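Local atomic coordinates of ABC transporter, substrate binding protein (Agrobacterium tumefaciens, PDB entry 3C9H), a protein that probably captures a solute in the periplasm and hands it to an ABC transporter for uptake, and binds a magnesium ion. Residues 75-78 with 79-83; 99-102 with 103-107; 125-128 with 129-132. All blocks are in the same frame, centred on the assembly; numbering follows the deposited sequence.

Overall arrangement
The three contacts follow one another along the chain and lie in one lobe of a two-lobed fold of the periplasmic binding protein class. Interactions 1 and 2 are about 12 Å apart between centres and touch. Asp82 OD1 and Tyr107 OH make a probable hydrogen bond of 2.6 Å, and Val78 CG2 packs on Leu102 CD2 at 3.7 Å. Interactions 2 and 3 also touch, with Ser103 CB on Trp125 CZ3 at 3.4 Å. Interactions 1 and 3 do not meet; their nearest atoms are about 11 Å apart. The magnesium ion, bound by Ser41 and Asp43, lies about 14 Å from the side chain of Arg76 and about 13 Å from that of Gln99.

Interaction 1 of 3, residues 75-78 with 79-83; sequences DRIV and KETDA
Helix 70-82 carries an i to i+4 salt bridge between Arg76 and Glu80. Arg76 NE donates to Glu80 OE2 at 2.9 Å. The acceptor sits at the guanidinium edge, near its plane, yet NE reaches the carboxylate from above. The guanidinium and carboxylate planes stand 86° apart. Arg76 CG is anti to its own N (chi1 -176°), and the extended chain from there carries NE across to Glu80 OE2. A water donates to Glu80 OE2 at 2.8 Å and takes a weak bond from Arg76 NH2. Both ends have further partners. Arg76 NH1 forms a salt bridge with Glu66, and Glu80 OE1 is bonded to Thr87 OG1 and Tyr39 OH. These would hold both groups in place.

One residue further along, Ile77 O takes two bonds from Thr81. The backbone N gives a bond of 3.0 Å to Ile77 O, and Thr81 OG1 donates to Ile77 O at 2.7 Å. The two donors come from opposite faces of the carbonyl plane. Lys79 N to Asp75 O and Asp82 N to Val78 O continue the backbone pattern. These i to i+4 bonds, with a threonine hydroxyl turned back on the helix carbonyl, are characteristic of an alpha-helix.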
ATOM      1  N   ASP A  75      12.016   4.549   9.038  1.00 20.59           N
ATOM      2  CA  ASP A  75      13.394   4.695   9.510  1.00 21.08           C
ATOM      3  C   ASP A  75      13.919   6.117   9.403  1.00 21.55           C
ATOM      4  O   ASP A  75      14.602   6.622  10.310  1.00 22.36           O
ATOM      5  CB  ASP A  75      14.334   3.775   8.730  1.00 21.16           C
ATOM      6  CG  ASP A  75      14.178   2.341   9.094  1.00 23.59           C
ATOM      7  OD1 ASP A  75      13.554   2.043  10.132  1.00 25.01           O
ATOM      8  OD2 ASP A  75      14.701   1.496   8.334  1.00 27.21           O
ATOM      9  N   ARG A  76      13.621   6.771   8.299  1.00 21.93           N
ATOM     10  CA  ARG A  76      14.124   8.104   8.062  1.00 21.84           C
ATOM     11  C   ARG A  76      13.492   9.157   8.971  1.00 21.47           C
ATOM     12  O   ARG A  76      14.176  10.032   9.506  1.00 21.29           O
ATOM     13  CB  ARG A  76      13.889   8.475   6.622  1.00 22.09           C
ATOM     14  CG  ARG A  76      14.456   9.808   6.241  1.00 23.91           C
ATOM     15  CD  ARG A  76      14.790   9.841   4.759  1.00 23.44           C
ATOM     16  NE  ARG A  76      14.909  11.232   4.341  1.00 25.61           N
ATOM     17  CZ  ARG A  76      14.895  11.654   3.097  1.00 24.49           C
ATOM     18  NH1 ARG A  76      14.704  10.797   2.105  1.00 25.96           N
ATOM     19  NH2 ARG A  76      14.972  12.967   2.860  1.00 25.93           N
ATOM     20  N   ILE A  77      12.182   9.077   9.147  1.00 20.44           N
ATOM     21  CA  ILE A  77      11.505  10.004  10.037  1.00 20.71           C
ATOM     22  C   ILE A  77      12.021   9.843  11.481  1.00 20.82           C
ATOM     23  O   ILE A  77      12.283  10.840  12.170  1.00 19.98           O
ATOM     24  CB  ILE A  77       9.962   9.844   9.950  1.00 20.51           C
ATOM     25  CG1 ILE A  77       9.471  10.414   8.611  1.00 21.33           C
ATOM     26  CG2 ILE A  77       9.285  10.536  11.155  1.00 19.15           C
ATOM     27  CD1 ILE A  77       8.009  10.186   8.297  1.00 20.47           C
ATOM     28  N   VAL A  78      12.179   8.604  11.923  1.00 21.08           N
ATOM     29  CA  VAL A  78      12.718   8.330  13.272  1.00 21.90           C
ATOM     30  C   VAL A  78      14.159   8.866  13.412  1.00 22.51           C
ATOM     31  O   VAL A  78      14.492   9.529  14.387  1.00 22.34           O
ATOM     32  CB  VAL A  78      12.696   6.827  13.616  1.00 21.49           C
ATOM     33  CG1 VAL A  78      13.499   6.535  14.970  1.00 22.15           C
ATOM     34  CG2 VAL A  78      11.273   6.324  13.744  1.00 22.01           C
ATOM     35  N   LYS A  79      15.007   8.554  12.450  1.00 23.25           N
ATOM     36  CA  LYS A  79      16.397   9.018  12.466  1.00 24.56           C
ATOM     37  C   LYS A  79      16.554  10.523  12.436  1.00 23.89           C
ATOM     38  O   LYS A  79      17.321  11.080  13.216  1.00 24.31           O
ATOM     39  CB  LYS A  79      17.170   8.434  11.305  1.00 25.81           C
ATOM     40  CG  LYS A  79      17.604   7.051  11.582  1.00 29.24           C
ATOM     41  CD  LYS A  79      18.395   6.489  10.419  1.00 30.88           C
ATOM     42  CE  LYS A  79      18.422   4.949  10.416  1.00 34.41           C
ATOM     43  NZ  LYS A  79      18.316   4.481   8.985  1.00 39.41           N
ATOM     44  N   GLU A  80      15.838  11.177  11.534  1.00 23.31           N
ATOM     45  CA  GLU A  80      15.909  12.617  11.403  1.00 23.55           C
ATOM     46  C   GLU A  80      15.360  13.313  12.642  1.00 23.50           C
ATOM     47  O   GLU A  80      15.982  14.229  13.159  1.00 22.58           O
ATOM     48  CB  GLU A  80      15.203  13.109  10.134  1.00 22.99           C
ATOM     49  CG  GLU A  80      15.982  12.747   8.868  1.00 23.51           C
ATOM     50  CD  GLU A  80      15.232  12.982   7.552  1.00 24.31           C
ATOM     51  OE1 GLU A  80      13.992  13.188   7.549  1.00 23.67           O
ATOM     52  OE2 GLU A  80      15.910  12.949   6.487  1.00 26.22           O
ATOM     53  N   THR A  81      14.220  12.849  13.130  1.00 23.32           N
ATOM     54  CA  THR A  81      13.613  13.425  14.309  1.00 24.03           C
ATOM     55  C   THR A  81      14.553  13.244  15.510  1.00 24.67           C
ATOM     56  O   THR A  81      14.838  14.206  16.203  1.00 25.70           O
ATOM     57  CB  THR A  81      12.235  12.803  14.621  1.00 23.74           C
ATOM     58  OG1 THR A  81      11.362  12.974  13.491  1.00 22.12           O
ATOM     59  CG2 THR A  81      11.599  13.489  15.858  1.00 21.81           C
ATOM     60  N   ASP A  82      15.051  12.034  15.718  1.00 25.40           N
ATOM     61  CA  ASP A  82      15.935  11.732  16.848  1.00 27.02           C
ATOM     62  C   ASP A  82      17.203  12.599  16.816  1.00 27.82           C
ATOM     63  O   ASP A  82      17.741  12.975  17.874  1.00 28.96           O
ATOM     64  CB  ASP A  82      16.339  10.250  16.864  1.00 26.81           C
ATOM     65  CG  ASP A  82      15.220   9.313  17.338  1.00 27.32           C
ATOM     66  OD1 ASP A  82      14.150   9.764  17.817  1.00 29.08           O
ATOM     67  OD2 ASP A  82      15.422   8.089  17.217  1.00 28.09           O
ATOM     68  N   ALA A  83      17.678  12.890  15.617  1.00 28.15           N
ATOM     69  CA  ALA A  83      18.875  13.710  15.395  1.00 29.14           C
ATOM     70  C   ALA A  83      18.698  15.205  15.694  1.00 29.62           C
ATOM     71  O   ALA A  83      19.662  15.960  15.645  1.00 29.83           O
ATOM     72  CB  ALA A  83      19.361  13.523  13.964  1.00 28.78           C
TER
HETATM   73  O   HOH W   1      16.059  15.317   5.029  1.00 54.37           O

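Interaction 2 of 3, residues 99-102 with 103-107; sequences QVKL and SNDGY
The Tyr107 ring has Leu102 O and Asp105 CB at its edge, both in its plane. Leu102 CD2 lies to one side of the ring plane at the CB/CG end, 3.7 Å from Tyr107 CB, and the two side chains cross at about a right angle. The other end of the ring, Tyr107 OH, is bonded to Asp82.

The carboxylate of Asp105 takes a salt bridge from Lys101. Lys101 NZ donates at 3.0 Å to Asp105 OD2, which accepts with its syn lone pair, on the side of the other oxygen. The lysine chain is extended until its last torsion (chi4 52°), where it bends and brings NZ to the carboxylate.

Ser103 grips Gln99 O twice. Ser103 N bonds to Gln99 O at 3.1 Å, and Ser103 OG donates to Gln99 O at 3.0 Å from the opposite face of the carbonyl plane. The helix ends nearby. Asp105 N still bonds to Lys101 O, and Tyr107 N closes a wider turn onto Leu102 O at 2.9 Å. Gly106 has a positive phi of 94°. That wider bond and the glycine in a left-handed backbone conformation resemble a Schellman motif.

Helix 96-104 is packed between other elements. Leu102 and Tyr107 lie against helix 70-82. Gln99 and Val100 rest on strand 258-268, and Gln99 NE2 bonds to Ile264 O. Asn104, like Ser103, touches Trp125 of strand 124-125.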
ATOM      1  N   GLN A  99       3.040   3.449  10.392  1.00 20.44           N
ATOM      2  CA  GLN A  99       2.492   4.790  10.531  1.00 20.02           C
ATOM      3  C   GLN A  99       1.823   4.993  11.881  1.00 20.43           C
ATOM      4  O   GLN A  99       1.979   6.025  12.507  1.00 19.60           O
ATOM      5  CB  GLN A  99       1.530   5.097   9.392  1.00 20.39           C
ATOM      6  CG  GLN A  99       2.249   5.266   8.048  1.00 19.75           C
ATOM      7  CD  GLN A  99       2.954   6.613   7.924  1.00 20.10           C
ATOM      8  OE1 GLN A  99       4.079   6.782   8.411  1.00 19.47           O
ATOM      9  NE2 GLN A  99       2.303   7.577   7.250  1.00 18.85           N
ATOM     10  N   VAL A 100       1.077   4.002  12.325  1.00 20.78           N
ATOM     11  CA  VAL A 100       0.453   4.059  13.652  1.00 21.92           C
ATOM     12  C   VAL A 100       1.540   4.021  14.735  1.00 22.05           C
ATOM     13  O   VAL A 100       1.464   4.768  15.701  1.00 22.01           O
ATOM     14  CB  VAL A 100      -0.608   2.955  13.834  1.00 21.97           C
ATOM     15  CG1 VAL A 100      -1.101   2.867  15.341  1.00 22.36           C
ATOM     16  CG2 VAL A 100      -1.791   3.232  12.901  1.00 21.56           C
ATOM     17  N   LYS A 101       2.567   3.191  14.568  1.00 22.45           N
ATOM     18  CA  LYS A 101       3.725   3.261  15.482  1.00 23.59           C
ATOM     19  C   LYS A 101       4.386   4.647  15.588  1.00 23.43           C
ATOM     20  O   LYS A 101       4.635   5.111  16.694  1.00 23.85           O
ATOM     21  CB  LYS A 101       4.767   2.192  15.163  1.00 23.80           C
ATOM     22  CG  LYS A 101       5.934   2.174  16.157  1.00 24.72           C
ATOM     23  CD  LYS A 101       6.724   0.911  16.023  1.00 25.89           C
ATOM     24  CE  LYS A 101       7.828   0.786  17.114  1.00 27.35           C
ATOM     25  NZ  LYS A 101       7.335   0.971  18.555  1.00 30.75           N
ATOM     26  N   LEU A 102       4.706   5.306  14.467  1.00 23.25           N
ATOM     27  CA  LEU A 102       5.215   6.676  14.536  1.00 23.09           C
ATOM     28  C   LEU A 102       4.296   7.549  15.368  1.00 23.11           C
ATOM     29  O   LEU A 102       4.754   8.284  16.232  1.00 22.74           O
ATOM     30  CB  LEU A 102       5.361   7.335  13.163  1.00 22.15           C
ATOM     31  CG  LEU A 102       6.437   6.887  12.181  1.00 21.37           C
ATOM     32  CD1 LEU A 102       6.185   7.577  10.827  1.00 19.55           C
ATOM     33  CD2 LEU A 102       7.829   7.184  12.684  1.00 18.30           C
ATOM     34  N   SER A 103       2.996   7.467  15.091  1.00 23.66           N
ATOM     35  CA  SER A 103       2.005   8.305  15.738  1.00 24.32           C
ATOM     36  C   SER A 103       1.926   7.987  17.237  1.00 25.27           C
ATOM     37  O   SER A 103       1.833   8.894  18.092  1.00 24.95           O
ATOM     38  CB  SER A 103       0.648   8.098  15.057  1.00 24.36           C
ATOM     39  OG  SER A 103       0.709   8.448  13.679  1.00 25.51           O
ATOM     40  N   ASN A 104       1.980   6.704  17.560  1.00 26.45           N
ATOM     41  CA  ASN A 104       2.001   6.270  18.962  1.00 27.11           C
ATOM     42  C   ASN A 104       3.268   6.720  19.739  1.00 27.70           C
ATOM     43  O   ASN A 104       3.209   6.978  20.941  1.00 28.60           O
ATOM     44  CB  ASN A 104       1.854   4.749  19.000  1.00 27.64           C
ATOM     45  CG  ASN A 104       1.539   4.227  20.376  1.00 30.19           C
ATOM     46  OD1 ASN A 104       2.386   3.575  21.003  1.00 38.99           O
ATOM     47  ND2 ASN A 104       0.339   4.513  20.870  1.00 32.13           N
ATOM     48  N   ASP A 105       4.417   6.798  19.071  1.00 27.54           N
ATOM     49  CA  ASP A 105       5.689   7.055  19.745  1.00 27.29           C
ATOM     50  C   ASP A 105       6.069   8.524  19.749  1.00 26.78           C
ATOM     51  O   ASP A 105       7.168   8.878  20.182  1.00 26.91           O
ATOM     52  CB  ASP A 105       6.824   6.242  19.116  1.00 28.44           C
ATOM     53  CG  ASP A 105       6.693   4.759  19.358  1.00 30.24           C
ATOM     54  OD1 ASP A 105       5.940   4.373  20.264  1.00 37.07           O
ATOM     55  OD2 ASP A 105       7.361   3.963  18.659  1.00 32.97           O
ATOM     56  N   GLY A 106       5.173   9.389  19.278  1.00 25.26           N
ATOM     57  CA  GLY A 106       5.417  10.820  19.349  1.00 24.93           C
ATOM     58  C   GLY A 106       6.048  11.459  18.123  1.00 23.99           C
ATOM     59  O   GLY A 106       6.378  12.639  18.164  1.00 23.79           O
ATOM     60  N   TYR A 107       6.190  10.690  17.034  1.00 23.27           N
ATOM     61  CA  TYR A 107       6.806  11.177  15.806  1.00 22.77           C
ATOM     62  C   TYR A 107       5.839  11.899  14.855  1.00 22.28           C
ATOM     63  O   TYR A 107       6.273  12.473  13.854  1.00 21.34           O
ATOM     64  CB  TYR A 107       7.549  10.027  15.078  1.00 23.48           C
ATOM     65  CG  TYR A 107       8.766   9.547  15.837  1.00 21.65           C
ATOM     66  CD1 TYR A 107      10.020  10.120  15.630  1.00 22.54           C
ATOM     67  CD2 TYR A 107       8.657   8.541  16.790  1.00 25.50           C
ATOM     68  CE1 TYR A 107      11.137   9.703  16.358  1.00 23.13           C
ATOM     69  CE2 TYR A 107       9.776   8.098  17.519  1.00 24.80           C
ATOM     70  CZ  TYR A 107      11.006   8.689  17.303  1.00 24.24           C
ATOM     71  OH  TYR A 107      12.094   8.255  18.018  1.00 24.85           O
TER

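Interaction 3 of 3, residues 125-128 with 129-132; sequences WRNT and AYAL
Trp125 and Ala129 form an antiparallel hydrogen-bonded pair at the closed end of a beta-hairpin, and a classic beta bulge sits there. Thr128 and Ala129 both face Trp125. Trp125 N donates to Ala129 O at 2.9 Å, nearly straight at 165°. Ala129 N returns a bond of 3.2 Å to Trp125 O, lying in the carbonyl plane. Trp125 O also accepts from Thr128 N, so two successive amides grip one oxygen. The CB atoms of Trp125 and Ala129 point to the same face of the sheet, 4.3 Å apart.

The Tyr130 ring comes back against the turn, and Asn127 O and Thr128 N meet it obliquely, with Tyr130 CE2 3.4 Å from Asn127 O. Tyr130 OH lies 3.4 Å from Asn127 CB. The hydroxyl is anchored elsewhere, by bonds to Ser111 O and Ser116 OG, which help to hold the ring in place.

The turn itself is made by Arg126 and Asn127, both with left-handed backbone angles, close to a type I' turn. The arginine chain lies over the indole, with Arg126 CG over the ring centre and one guanidinium face toward Trp125 CZ2.

Further out, backbone bonds from Tyr130 to Gly265 and from Leu132 to Arg263 join the hairpin to strand 258-268, where Ala129 also packs on Ile264. Tyr130 and Leu132 both touch helix 274-285, through Leu281 and Met285. Within the turn, Thr128 OG1 donates to Arg126 O at 2.8 Å, reaching it from 57° above the carbonyl plane.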
ATOM      1  N   TRP A 125      -7.116   7.850  13.612  1.00 26.41           N
ATOM      2  CA  TRP A 125      -6.501   7.716  14.937  1.00 26.08           C
ATOM      3  C   TRP A 125      -6.131   9.109  15.478  1.00 25.54           C
ATOM      4  O   TRP A 125      -5.199   9.737  14.996  1.00 22.17           O
ATOM      5  CB  TRP A 125      -5.246   6.829  14.903  1.00 29.56           C
ATOM      6  CG  TRP A 125      -4.711   6.501  16.289  1.00 30.23           C
ATOM      7  CD1 TRP A 125      -5.234   5.598  17.173  1.00 34.00           C
ATOM      8  CD2 TRP A 125      -3.566   7.088  16.957  1.00 33.60           C
ATOM      9  NE1 TRP A 125      -4.495   5.585  18.334  1.00 33.42           N
ATOM     10  CE2 TRP A 125      -3.474   6.490  18.229  1.00 33.60           C
ATOM     11  CE3 TRP A 125      -2.641   8.086  16.614  1.00 34.49           C
ATOM     12  CZ2 TRP A 125      -2.464   6.833  19.156  1.00 34.98           C
ATOM     13  CZ3 TRP A 125      -1.631   8.424  17.537  1.00 32.93           C
ATOM     14  CH2 TRP A 125      -1.553   7.802  18.782  1.00 33.46           C
ATOM     15  N   ARG A 126      -6.920   9.589  16.438  1.00 24.24           N
ATOM     16  CA  ARG A 126      -6.633  10.819  17.191  1.00 25.58           C
ATOM     17  C   ARG A 126      -6.368  12.064  16.383  1.00 23.67           C
ATOM     18  O   ARG A 126      -5.557  12.895  16.791  1.00 23.17           O
ATOM     19  CB  ARG A 126      -5.439  10.589  18.104  1.00 25.39           C
ATOM     20  CG  ARG A 126      -5.664   9.471  19.071  1.00 28.87           C
ATOM     21  CD  ARG A 126      -4.635   9.534  20.145  1.00 31.84           C
ATOM     22  NE  ARG A 126      -4.892   8.537  21.166  1.00 37.36           N
ATOM     23  CZ  ARG A 126      -3.981   8.083  22.030  1.00 40.04           C
ATOM     24  NH1 ARG A 126      -2.713   8.509  22.000  1.00 40.94           N
ATOM     25  NH2 ARG A 126      -4.342   7.167  22.913  1.00 40.55           N
ATOM     26  N   ASN A 127      -7.084  12.214  15.269  1.00 23.02           N
ATOM     27  CA  ASN A 127      -6.926  13.369  14.364  1.00 22.50           C
ATOM     28  C   ASN A 127      -5.466  13.544  13.904  1.00 21.62           C
ATOM     29  O   ASN A 127      -5.066  14.621  13.459  1.00 20.82           O
ATOM     30  CB  ASN A 127      -7.447  14.646  15.041  1.00 22.60           C
ATOM     31  CG  ASN A 127      -8.940  14.893  14.811  1.00 23.58           C
ATOM     32  OD1 ASN A 127      -9.398  16.034  14.932  1.00 27.51           O
ATOM     33  ND2 ASN A 127      -9.693  13.858  14.493  1.00 19.64           N
ATOM     34  N   THR A 128      -4.720  12.446  13.950  1.00 20.81           N
ATOM     35  CA  THR A 128      -3.273  12.447  13.751  1.00 20.83           C
ATOM     36  C   THR A 128      -2.843  11.612  12.537  1.00 20.28           C
ATOM     37  O   THR A 128      -2.156  12.126  11.656  1.00 21.53           O
ATOM     38  CB  THR A 128      -2.545  11.947  15.032  1.00 19.87           C
ATOM     39  OG1 THR A 128      -2.861  12.827  16.115  1.00 20.98           O
ATOM     40  CG2 THR A 128      -1.009  11.967  14.840  1.00 20.36           C
ATOM     41  N   ALA A 129      -3.225  10.328  12.536  1.00 19.97           N
ATOM     42  CA  ALA A 129      -3.059   9.396  11.421  1.00 19.51           C
ATOM     43  C   ALA A 129      -4.411   9.102  10.765  1.00 19.55           C
ATOM     44  O   ALA A 129      -5.389   8.685  11.443  1.00 20.32           O
ATOM     45  CB  ALA A 129      -2.457   8.093  11.923  1.00 18.99           C
ATOM     46  N   TYR A 130      -4.481   9.340   9.463  1.00 18.40           N
ATOM     47  CA  TYR A 130      -5.696   9.157   8.693  1.00 18.56           C
ATOM     48  C   TYR A 130      -5.506   8.144   7.578  1.00 18.47           C
ATOM     49  O   TYR A 130      -4.586   8.277   6.754  1.00 17.77           O
ATOM     50  CB  TYR A 130      -6.105  10.482   8.056  1.00 18.39           C
ATOM     51  CG  TYR A 130      -6.437  11.601   9.023  1.00 18.16           C
ATOM     52  CD1 TYR A 130      -7.736  11.794   9.436  1.00 19.30           C
ATOM     53  CD2 TYR A 130      -5.459  12.500   9.483  1.00 17.64           C
ATOM     54  CE1 TYR A 130      -8.083  12.834  10.313  1.00 18.88           C
ATOM     55  CE2 TYR A 130      -5.796  13.541  10.365  1.00 18.05           C
ATOM     56  CZ  TYR A 130      -7.111  13.698  10.766  1.00 18.28           C
ATOM     57  OH  TYR A 130      -7.482  14.705  11.598  1.00 18.16           O
ATOM     58  N   ALA A 131      -6.398   7.175   7.518  1.00 18.83           N
ATOM     59  CA  ALA A 131      -6.460   6.222   6.418  1.00 19.28           C
ATOM     60  C   ALA A 131      -7.145   6.912   5.265  1.00 20.30           C
ATOM     61  O   ALA A 131      -8.261   7.437   5.427  1.00 21.36           O
ATOM     62  CB  ALA A 131      -7.282   4.981   6.815  1.00 19.75           C
ATOM     63  N   LEU A 132      -6.534   6.897   4.094  1.00 20.07           N
ATOM     64  CA  LEU A 132      -7.030   7.716   2.960  1.00 20.02           C
ATOM     65  C   LEU A 132      -7.499   6.982   1.706  1.00 20.78           C
ATOM     66  O   LEU A 132      -8.078   7.615   0.806  1.00 20.72           O
ATOM     67  CB  LEU A 132      -5.958   8.751   2.569  1.00 20.64           C
ATOM     68  CG  LEU A 132      -5.538   9.688   3.707  1.00 20.90           C
ATOM     69  CD1 LEU A 132      -4.245  10.472   3.326  1.00 21.84           C
ATOM     70  CD2 LEU A 132      -6.679  10.639   4.056  1.00 22.88           C
TER